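Local coordinates for protein transcriptional activator of comK gene (PDB 2HQB) that probably activates expression of the comK gene and, as a BMP-family lipoprotein with a substrate-binding fold, may sense a small ligand at the cell membrane, at residues 115-123 with 269-280; 127-138 with 154-164. All blocks are in the same frame, centred on the assembly; numbering follows the deposited sequence.

Interaction 1: residues 115-123 with 269-280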
loop_
_atom_site.group_PDB
_atom_site.type_symbol
_atom_site.label_atom_id
_atom_site.label_comp_id
_atom_site.label_asym_id
_atom_site.label_seq_id
_atom_site.Cartn_x
_atom_site.Cartn_y
_atom_site.Cartn_z
ATOM N N PHE A 115 -2.306 14.064 -2.407
ATOM C CA PHE A 115 -1.257 14.789 -1.698
ATOM C C PHE A 115 0.128 14.554 -2.275
ATOM O O PHE A 115 0.958 15.470 -2.283
ATOM C CB PHE A 115 -1.264 14.395 -0.223
ATOM C CG PHE A 115 -2.561 14.646 0.435
ATOM C CD1 PHE A 115 -3.074 15.930 0.481
ATOM C CD2 PHE A 115 -3.318 13.600 0.911
ATOM C CE1 PHE A 115 -4.320 16.171 0.978
ATOM C CE2 PHE A 115 -4.581 13.831 1.420
ATOM C CZ PHE A 115 -5.085 15.127 1.449
ATOM N N GLY A 116 0.380 13.319 -2.724
ATOM C CA GLY A 116 1.654 12.973 -3.327
ATOM C C GLY A 116 1.792 13.747 -4.626
ATOM O O GLY A 116 2.861 14.270 -4.948
ATOM N N GLY A 117 0.694 13.808 -5.374
ATOM C CA GLY A 117 0.678 14.550 -6.619
ATOM C C GLY A 117 0.875 16.053 -6.401
ATOM O O GLY A 117 1.382 16.747 -7.292
HETATM N N MSE A 118 0.476 16.590 -5.247
HETATM C CA MSE A 118 0.706 18.024 -5.044
HETATM C C MSE A 118 2.220 18.261 -5.006
HETATM O O MSE A 118 2.748 19.109 -5.741
HETATM C CB MSE A 118 0.074 18.538 -3.749
HETATM C CG MSE A 118 -1.428 18.799 -3.817
HETATM SE SE MSE A 118 -2.238 18.929 -1.996
HETATM C CE MSE A 118 -1.339 20.543 -1.339
ATOM N N VAL A 119 2.917 17.500 -4.161
ATOM C CA VAL A 119 4.364 17.621 -4.058
ATOM C C VAL A 119 4.953 17.412 -5.455
ATOM O O VAL A 119 5.775 18.188 -5.932
ATOM C CB VAL A 119 4.984 16.544 -3.136
ATOM C CG1 VAL A 119 6.449 16.850 -2.935
ATOM C CG2 VAL A 119 4.277 16.470 -1.810
ATOM N N ALA A 120 4.529 16.344 -6.107
ATOM C CA ALA A 120 5.027 16.034 -7.436
ATOM C C ALA A 120 5.043 17.266 -8.337
ATOM O O ALA A 120 6.093 17.667 -8.830
ATOM C CB ALA A 120 4.175 14.935 -8.057
ATOM N N ALA A 121 3.873 17.857 -8.543
ATOM C CA ALA A 121 3.734 19.032 -9.396
ATOM C C ALA A 121 4.525 20.219 -8.860
ATOM O O ALA A 121 5.296 20.850 -9.590
ATOM C CB ALA A 121 2.301 19.398 -9.509
ATOM N N SER A 122 4.336 20.532 -7.586
ATOM C CA SER A 122 5.068 21.635 -6.990
ATOM C C SER A 122 6.555 21.535 -7.298
ATOM O O SER A 122 7.219 22.524 -7.515
ATOM C CB SER A 122 4.873 21.644 -5.471
ATOM O OG SER A 122 6.097 21.391 -4.794
HETATM N N MSE A 123 7.082 20.328 -7.327
HETATM C CA MSE A 123 8.500 20.154 -7.576
HETATM C C MSE A 123 8.850 19.958 -9.026
HETATM O O MSE A 123 9.948 19.495 -9.348
HETATM C CB MSE A 123 9.012 18.968 -6.764
HETATM C CG MSE A 123 9.051 19.258 -5.295
HETATM SE SE MSE A 123 10.104 20.863 -5.047
HETATM C CE MSE A 123 11.845 20.110 -5.466
ATOM N N VAL A 269 12.570 19.645 -1.140
ATOM C CA VAL A 269 11.288 20.317 -1.113
ATOM C C VAL A 269 11.282 21.569 -0.265
ATOM O O VAL A 269 11.680 21.557 0.893
ATOM C CB VAL A 269 10.168 19.378 -0.630
ATOM C CG1 VAL A 269 8.889 20.165 -0.380
ATOM C CG2 VAL A 269 9.906 18.325 -1.680
ATOM N N PRO A 270 10.849 22.686 -0.848
ATOM C CA PRO A 270 10.796 23.935 -0.105
ATOM C C PRO A 270 9.914 23.713 1.106
ATOM O O PRO A 270 8.867 23.080 1.014
ATOM C CB PRO A 270 10.176 24.891 -1.108
ATOM C CG PRO A 270 10.766 24.406 -2.392
ATOM C CD PRO A 270 10.569 22.918 -2.273
ATOM N N ASP A 271 10.361 24.239 2.237
ATOM C CA ASP A 271 9.660 24.108 3.514
ATOM C C ASP A 271 8.208 24.618 3.492
ATOM O O ASP A 271 7.448 24.344 4.409
ATOM C CB ASP A 271 10.479 24.829 4.612
ATOM C CG ASP A 271 10.402 24.131 5.985
ATOM O OD1 ASP A 271 9.753 24.690 6.904
ATOM O OD2 ASP A 271 10.993 23.031 6.148
ATOM N N GLU A 272 7.813 25.337 2.448
ATOM C CA GLU A 272 6.440 25.845 2.376
ATOM C C GLU A 272 5.520 24.831 1.718
ATOM O O GLU A 272 4.398 24.599 2.167
ATOM C CB GLU A 272 6.392 27.136 1.577
ATOM C CG GLU A 272 6.654 26.918 0.115
ATOM C CD GLU A 272 7.325 28.104 -0.505
ATOM O OE1 GLU A 272 6.790 29.223 -0.330
ATOM O OE2 GLU A 272 8.381 27.916 -1.159
ATOM N N VAL A 273 5.996 24.247 0.628
ATOM C CA VAL A 273 5.237 23.235 -0.085
ATOM C C VAL A 273 4.770 22.178 0.923
ATOM O O VAL A 273 3.629 21.724 0.867
ATOM C CB VAL A 273 6.112 22.569 -1.169
ATOM C CG1 VAL A 273 5.305 21.527 -1.931
ATOM C CG2 VAL A 273 6.666 23.636 -2.107
ATOM N N ARG A 274 5.654 21.803 1.848
ATOM C CA ARG A 274 5.325 20.808 2.860
ATOM C C ARG A 274 4.124 21.309 3.608
ATOM O O ARG A 274 3.026 20.777 3.449
ATOM C CB ARG A 274 6.476 20.603 3.856
ATOM C CG ARG A 274 7.788 20.208 3.228
ATOM C CD ARG A 274 8.935 20.137 4.222
ATOM N NE ARG A 274 10.174 19.799 3.515
ATOM C CZ ARG A 274 11.299 19.396 4.099
ATOM N NH1 ARG A 274 11.355 19.281 5.424
ATOM N NH2 ARG A 274 12.361 19.087 3.354
ATOM N N GLU A 275 4.351 22.346 4.420
ATOM C CA GLU A 275 3.320 22.980 5.258
ATOM C C GLU A 275 1.956 22.933 4.593
ATOM O O GLU A 275 0.980 22.532 5.206
ATOM C CB GLU A 275 3.682 24.443 5.541
ATOM C CG GLU A 275 5.128 24.687 5.996
ATOM C CD GLU A 275 5.512 26.178 5.996
ATOM O OE1 GLU A 275 5.385 26.830 4.928
ATOM O OE2 GLU A 275 5.944 26.693 7.059
ATOM N N GLN A 276 1.906 23.334 3.331
ATOM C CA GLN A 276 0.659 23.344 2.590
ATOM C C GLN A 276 -0.068 21.997 2.617
ATOM O O GLN A 276 -1.269 21.933 2.938
ATOM C CB GLN A 276 0.928 23.760 1.153
ATOM C CG GLN A 276 -0.341 24.006 0.400
ATOM C CD GLN A 276 -0.084 24.774 -0.854
ATOM O OE1 GLN A 276 1.050 25.176 -1.116
ATOM N NE2 GLN A 276 -1.130 24.994 -1.644
ATOM N N ILE A 277 0.681 20.939 2.283
ATOM C CA ILE A 277 0.203 19.553 2.251
ATOM C C ILE A 277 -0.072 19.028 3.653
ATOM O O ILE A 277 -1.156 18.505 3.940
ATOM C CB ILE A 277 1.259 18.657 1.613
ATOM C CG1 ILE A 277 1.580 19.201 0.233
ATOM C CG2 ILE A 277 0.785 17.206 1.561
ATOM C CD1 ILE A 277 2.547 18.376 -0.506
ATOM N N THR A 278 0.928 19.159 4.515
ATOM C CA THR A 278 0.799 18.716 5.886
ATOM C C THR A 278 -0.523 19.269 6.420
ATOM O O THR A 278 -1.216 18.619 7.217
ATOM C CB THR A 278 1.973 19.223 6.729
ATOM O OG1 THR A 278 3.161 19.275 5.924
ATOM C CG2 THR A 278 2.234 18.261 7.883
ATOM N N ASP A 279 -0.889 20.460 5.949
ATOM C CA ASP A 279 -2.144 21.090 6.358
ATOM C C ASP A 279 -3.341 20.521 5.597
ATOM O O ASP A 279 -4.410 20.296 6.185
ATOM C CB ASP A 279 -2.077 22.607 6.174
ATOM C CG ASP A 279 -1.113 23.265 7.149
ATOM O OD1 ASP A 279 -0.809 22.618 8.178
ATOM O OD2 ASP A 279 -0.674 24.416 6.897
ATOM N N ALA A 280 -3.168 20.281 4.299
ATOM C CA ALA A 280 -4.245 19.706 3.493
ATOM C C ALA A 280 -4.600 18.336 4.065
ATOM O O ALA A 280 -5.780 17.978 4.178
ATOM C CB ALA A 280 -3.810 19.568 2.047
#

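Interaction 2: residues 127-138 with 154-164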
loop_
_atom_site.group_PDB
_atom_site.type_symbol
_atom_site.label_atom_id
_atom_site.label_comp_id
_atom_site.label_asym_id
_atom_site.label_seq_id
_atom_site.Cartn_x
_atom_site.Cartn_y
_atom_site.Cartn_z
ATOM N N HIS A 127 6.253 21.442 -15.366
ATOM C CA HIS A 127 4.823 21.324 -15.124
ATOM C C HIS A 127 4.250 20.116 -15.866
ATOM O O HIS A 127 3.156 20.172 -16.433
ATOM C CB HIS A 127 4.135 22.605 -15.557
ATOM C CG HIS A 127 4.317 23.711 -14.576
ATOM N ND1 HIS A 127 5.520 23.941 -13.947
ATOM C CD2 HIS A 127 3.439 24.600 -14.058
ATOM C CE1 HIS A 127 5.376 24.921 -13.074
ATOM N NE2 HIS A 127 4.123 25.336 -13.122
ATOM N N LYS A 128 5.031 19.035 -15.860
ATOM C CA LYS A 128 4.674 17.772 -16.493
ATOM C C LYS A 128 5.035 16.608 -15.564
ATOM O O LYS A 128 6.208 16.223 -15.468
ATOM C CB LYS A 128 5.413 17.609 -17.816
ATOM C CG LYS A 128 4.866 18.472 -18.930
ATOM C CD LYS A 128 5.550 18.084 -20.239
ATOM C CE LYS A 128 4.944 18.769 -21.449
ATOM N NZ LYS A 128 5.643 18.332 -22.684
ATOM N N VAL A 129 4.031 16.050 -14.889
ATOM C CA VAL A 129 4.238 14.938 -13.971
ATOM C C VAL A 129 3.657 13.674 -14.587
ATOM O O VAL A 129 2.774 13.746 -15.449
ATOM C CB VAL A 129 3.519 15.174 -12.676
ATOM C CG1 VAL A 129 3.874 16.531 -12.134
ATOM C CG2 VAL A 129 2.024 15.056 -12.910
ATOM N N GLY A 130 4.146 12.518 -14.136
ATOM C CA GLY A 130 3.656 11.261 -14.677
ATOM C C GLY A 130 3.529 10.082 -13.721
ATOM O O GLY A 130 4.292 9.935 -12.749
ATOM N N VAL A 131 2.536 9.242 -14.010
ATOM C CA VAL A 131 2.293 8.039 -13.253
ATOM C C VAL A 131 2.517 6.832 -14.141
ATOM O O VAL A 131 1.978 6.798 -15.241
ATOM C CB VAL A 131 0.839 7.921 -12.778
ATOM C CG1 VAL A 131 0.640 6.570 -12.061
ATOM C CG2 VAL A 131 0.510 9.022 -11.850
ATOM N N ILE A 132 3.314 5.863 -13.677
ATOM C CA ILE A 132 3.502 4.591 -14.396
ATOM C C ILE A 132 2.872 3.552 -13.443
ATOM O O ILE A 132 3.487 3.108 -12.477
ATOM C CB ILE A 132 4.985 4.220 -14.603
ATOM C CG1 ILE A 132 5.690 5.306 -15.401
ATOM C CG2 ILE A 132 5.087 2.874 -15.322
ATOM C CD1 ILE A 132 7.169 5.014 -15.720
ATOM N N ALA A 133 1.623 3.210 -13.687
ATOM C CA ALA A 133 0.941 2.263 -12.832
ATOM C C ALA A 133 0.692 0.964 -13.569
ATOM O O ALA A 133 1.087 0.805 -14.730
ATOM C CB ALA A 133 -0.360 2.841 -12.346
ATOM N N ALA A 134 0.032 0.030 -12.892
ATOM C CA ALA A 134 -0.231 -1.268 -13.485
ATOM C C ALA A 134 -1.600 -1.280 -14.116
ATOM O O ALA A 134 -1.759 -1.666 -15.281
ATOM C CB ALA A 134 -0.116 -2.357 -12.419
ATOM N N PHE A 135 -2.593 -0.837 -13.352
ATOM C CA PHE A 135 -3.956 -0.821 -13.848
ATOM C C PHE A 135 -4.711 0.459 -13.525
ATOM O O PHE A 135 -4.455 1.123 -12.516
ATOM C CB PHE A 135 -4.743 -1.998 -13.290
ATOM C CG PHE A 135 -3.957 -3.249 -13.183
ATOM C CD1 PHE A 135 -3.337 -3.592 -11.986
ATOM C CD2 PHE A 135 -3.834 -4.104 -14.271
ATOM C CE1 PHE A 135 -2.610 -4.776 -11.879
ATOM C CE2 PHE A 135 -3.105 -5.288 -14.170
ATOM C CZ PHE A 135 -2.499 -5.620 -12.980
ATOM N N PRO A 136 -5.692 0.789 -14.372
ATOM C CA PRO A 136 -6.565 1.961 -14.302
ATOM C C PRO A 136 -7.400 2.051 -13.024
ATOM O O PRO A 136 -7.699 3.151 -12.537
ATOM C CB PRO A 136 -7.426 1.802 -15.529
ATOM C CG PRO A 136 -6.582 0.993 -16.448
ATOM C CD PRO A 136 -6.039 -0.037 -15.536
ATOM N N TRP A 137 -7.763 0.897 -12.478
ATOM C CA TRP A 137 -8.551 0.892 -11.269
ATOM C C TRP A 137 -7.780 1.303 -10.006
ATOM O O TRP A 137 -8.323 1.293 -8.908
ATOM C CB TRP A 137 -9.185 -0.472 -11.077
ATOM C CG TRP A 137 -8.228 -1.615 -11.027
ATOM C CD1 TRP A 137 -7.966 -2.521 -12.021
ATOM C CD2 TRP A 137 -7.436 -2.007 -9.912
ATOM N NE1 TRP A 137 -7.065 -3.453 -11.582
ATOM C CE2 TRP A 137 -6.722 -3.159 -10.291
ATOM C CE3 TRP A 137 -7.259 -1.491 -8.624
ATOM C CZ2 TRP A 137 -5.846 -3.804 -9.434
ATOM C CZ3 TRP A 137 -6.395 -2.127 -7.780
ATOM C CH2 TRP A 137 -5.695 -3.275 -8.184
ATOM N N GLN A 138 -6.513 1.672 -10.152
ATOM C CA GLN A 138 -5.740 2.087 -8.988
ATOM C C GLN A 138 -6.128 3.517 -8.585
ATOM O O GLN A 138 -5.870 4.477 -9.320
ATOM C CB GLN A 138 -4.227 1.993 -9.286
ATOM C CG GLN A 138 -3.696 0.564 -9.381
ATOM C CD GLN A 138 -2.211 0.463 -9.703
ATOM O OE1 GLN A 138 -1.361 1.108 -9.075
ATOM N NE2 GLN A 138 -1.890 -0.369 -10.679
ATOM N N SER A 154 -0.380 21.131 -13.644
ATOM C CA SER A 154 0.621 20.500 -14.497
ATOM C C SER A 154 -0.022 19.361 -15.290
ATOM O O SER A 154 -0.741 18.533 -14.737
ATOM C CB SER A 154 1.760 19.928 -13.652
ATOM O OG SER A 154 2.168 20.853 -12.672
ATOM N N GLU A 155 0.233 19.320 -16.589
ATOM C CA GLU A 155 -0.299 18.252 -17.420
ATOM C C GLU A 155 0.253 16.908 -16.918
ATOM O O GLU A 155 1.473 16.683 -16.943
ATOM C CB GLU A 155 0.105 18.452 -18.884
ATOM C CG GLU A 155 0.041 17.181 -19.681
ATOM C CD GLU A 155 -0.071 17.400 -21.177
ATOM O OE1 GLU A 155 0.833 18.044 -21.778
ATOM O OE2 GLU A 155 -1.079 16.905 -21.749
ATOM N N ALA A 156 -0.652 16.023 -16.482
ATOM C CA ALA A 156 -0.294 14.702 -15.954
ATOM C C ALA A 156 -0.274 13.578 -16.994
ATOM O O ALA A 156 -1.173 13.450 -17.800
ATOM C CB ALA A 156 -1.239 14.336 -14.816
ATOM N N PHE A 157 0.771 12.766 -16.972
ATOM C CA PHE A 157 0.863 11.656 -17.901
ATOM C C PHE A 157 0.724 10.335 -17.170
ATOM O O PHE A 157 1.485 10.039 -16.255
ATOM C CB PHE A 157 2.196 11.657 -18.624
ATOM C CG PHE A 157 2.355 12.774 -19.567
ATOM C CD1 PHE A 157 2.356 14.084 -19.109
ATOM C CD2 PHE A 157 2.555 12.529 -20.911
ATOM C CE1 PHE A 157 2.565 15.142 -19.986
ATOM C CE2 PHE A 157 2.764 13.581 -21.796
ATOM C CZ PHE A 157 2.773 14.889 -21.338
ATOM N N VAL A 158 -0.246 9.538 -17.597
ATOM C CA VAL A 158 -0.492 8.239 -17.002
ATOM C C VAL A 158 -0.249 7.159 -18.025
ATOM O O VAL A 158 -0.847 7.172 -19.085
ATOM C CB VAL A 158 -1.933 8.109 -16.525
ATOM C CG1 VAL A 158 -2.146 6.753 -15.913
ATOM C CG2 VAL A 158 -2.241 9.189 -15.519
ATOM N N ARG A 159 0.662 6.249 -17.700
ATOM C CA ARG A 159 0.987 5.095 -18.542
ATOM C C ARG A 159 0.708 3.866 -17.683
ATOM O O ARG A 159 1.001 3.849 -16.493
ATOM C CB ARG A 159 2.460 5.093 -18.972
ATOM C CG ARG A 159 2.836 6.182 -19.969
ATOM C CD ARG A 159 1.885 6.205 -21.152
ATOM N NE ARG A 159 1.030 7.388 -21.131
ATOM C CZ ARG A 159 1.146 8.402 -21.982
ATOM N NH1 ARG A 159 2.081 8.386 -22.930
ATOM N NH2 ARG A 159 0.325 9.436 -21.890
ATOM N N TYR A 160 0.140 2.841 -18.294
ATOM C CA TYR A 160 -0.185 1.617 -17.582
ATOM C C TYR A 160 0.743 0.468 -17.959
ATOM O O TYR A 160 0.964 0.205 -19.129
ATOM C CB TYR A 160 -1.657 1.220 -17.865
ATOM C CG TYR A 160 -2.649 2.167 -17.198
ATOM C CD1 TYR A 160 -3.459 3.044 -17.947
ATOM C CD2 TYR A 160 -2.689 2.269 -15.811
ATOM C CE1 TYR A 160 -4.253 3.993 -17.331
ATOM C CE2 TYR A 160 -3.471 3.205 -15.189
ATOM C CZ TYR A 160 -4.248 4.075 -15.945
ATOM O OH TYR A 160 -4.949 5.047 -15.255
ATOM N N VAL A 161 1.315 -0.204 -16.963
ATOM C CA VAL A 161 2.142 -1.382 -17.240
ATOM C C VAL A 161 1.137 -2.523 -17.266
ATOM O O VAL A 161 0.098 -2.488 -16.584
ATOM C CB VAL A 161 3.080 -1.728 -16.118
ATOM C CG1 VAL A 161 3.879 -2.940 -16.504
ATOM C CG2 VAL A 161 3.939 -0.584 -15.793
ATOM N N GLY A 162 1.401 -3.557 -18.026
ATOM C CA GLY A 162 0.397 -4.600 -17.993
ATOM C C GLY A 162 0.186 -5.142 -16.585
ATOM O O GLY A 162 -0.925 -5.496 -16.217
ATOM N N GLU A 163 1.280 -5.256 -15.819
ATOM C CA GLU A 163 1.236 -5.772 -14.443
ATOM C C GLU A 163 2.182 -5.135 -13.403
ATOM O O GLU A 163 2.737 -4.063 -13.626
ATOM C CB GLU A 163 1.448 -7.284 -14.434
ATOM C CG GLU A 163 1.387 -7.829 -12.997
ATOM C CD GLU A 163 1.010 -9.277 -12.914
ATOM O OE1 GLU A 163 1.608 -10.064 -13.696
ATOM O OE2 GLU A 163 0.130 -9.610 -12.067
ATOM N N TRP A 164 2.355 -5.796 -12.263
ATOM C CA TRP A 164 3.192 -5.266 -11.199
ATOM C C TRP A 164 4.667 -5.650 -11.195
ATOM O O TRP A 164 5.459 -5.046 -10.476
ATOM C CB TRP A 164 2.650 -5.658 -9.838
ATOM C CG TRP A 164 1.197 -5.583 -9.670
ATOM C CD1 TRP A 164 0.302 -6.581 -9.868
ATOM C CD2 TRP A 164 0.458 -4.469 -9.162
ATOM N NE1 TRP A 164 -0.958 -6.168 -9.499
ATOM C CE2 TRP A 164 -0.886 -4.872 -9.070
ATOM C CE3 TRP A 164 0.801 -3.170 -8.783
ATOM C CZ2 TRP A 164 -1.881 -4.023 -8.617
ATOM C CZ3 TRP A 164 -0.181 -2.337 -8.338
ATOM C CH2 TRP A 164 -1.513 -2.759 -8.258
#

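Interaction 1: residues 115-123 with 269-280
Ile-277 lies against Phe-115 and Met-118 in an antiparallel helix pair formed by helix 110-122 and the C-terminal helix 271-286. The short axes of 115-122 and 271-280 pass 10.2 Å apart with their directions at 162°. Phe-115, Val-119 and Met-123 have their CA atoms nearest those of Ile-277, Val-273 and Val-269 in turn, so the register advances about one helical turn at each step.

Apolar side-chain packing makes up the interface. Phe-115 meets two methyls: its CB is 3.9 Å from Ile-277 CG2, and its ring atom CE1 is 3.6 Å from Ala-280 CB. The same ring stacks edge-to-face with Phe-255. Selenomethionine Met-118 runs past Ile-277 in the opposite sense; a bend at its last torsion (chi3 65°) puts CE 3.6 Å from Ile-277 CG1, while Tyr-150 of helix 139-150 touches both Met-118 and Gln-276. At the other end, Val-269 CG2 sits 4.0 Å from Val-119 CG1 and also touches Met-123 CG. Selenomethionine Met-123 folds back at chi2 and chi3, and its SE comes 3.5 Å from Pro-270 CD, just where helix 271-286 begins. Leu-223 of strand 222-228 touches Val-119 and Met-123, tying this end to the sheet.

The polar bonds do not bridge one helix to the other. Ser-122 OG, next to the methyls of Val-273, makes a weak hydrogen bond of 3.4 Å to Val-119 O. Arg-274, whose CB points away from helix 110-122, forms a long charge pair with Asp-271 and a weak hydrogen bond to Ser-266 O, and Thr-278 OG1 bonds weakly to Arg-274 O.

The fit of the final helix on its lobe therefore probably depends on shape and apolar burial rather than on charge pairing.

Interaction 2: residues 127-138 with 154-164
Phe-135 stands edge-on to the indole of Trp-164, the planes at 73° and the Phe-135 ring centroid 5.0 Å from that of the five-membered ring. Its CE1 lies over the same indole face as Ala-134 CB, which is 3.9 Å from the six-membered ring centroid in a CH-pi contact. Trp-137 CH2 comes instead to the indole edge, 3.9 Å from Trp-164 CZ2. Replacing Trp-164 by alanine is likely to leave Phe-135, Ala-134 and Trp-137 without their indole partner, letting the loop after strand 128-133 shift.

Pro-136 CG stands over the face of Tyr-160, 3.8 Å from the ring centroid, a CH-pi contact; with Tyr-160 CG anti to the carbonyl carbon (chi1 -70°), the ring lies under the proline. Behind these loops the parallel strands 128-133 and 155-160 are laced by backbone bonds, among them Arg-159 N to Val-131 O (2.8 Å). At the far end CG and CD of Lys-128 touch Phe-157 CE1 obliquely, while Lys-128 NZ bonds to Glu-180 O.

Helix 139-150 completes this beta-alpha-beta crossover. Polar backbone pairing fixes the strands, whereas aromatic contacts probably steady the loops at their C-terminal ends, the side where related binding proteins hold ligand between their lobes.

Both contacts belong to the same lobe. Interaction 1 is the more buried, with 6 of 11 touching residues buried and 1 exposed, against 10 of 23 and 6 in interaction 2. It joins helices distant in sequence, closing the chain's last helix onto helix 110-122, whereas interaction 2 pairs neighbouring strands at one sheet margin, strand 155-160 being outermost within the chain. Helix 110-122 leads into strand 128-133, and the contacts touch where Ala-121 packs on Val-129 and Ser-154. Helix 139-150 reaches both, through Tyr-150 to interaction 1 and through Val-141, Phe-144 and Val-145 to interaction 2. Apolar side chains dominate between the helices; a hydrogen-bonded backbone ladder, ending in partly exposed aromatic loops, holds the strands.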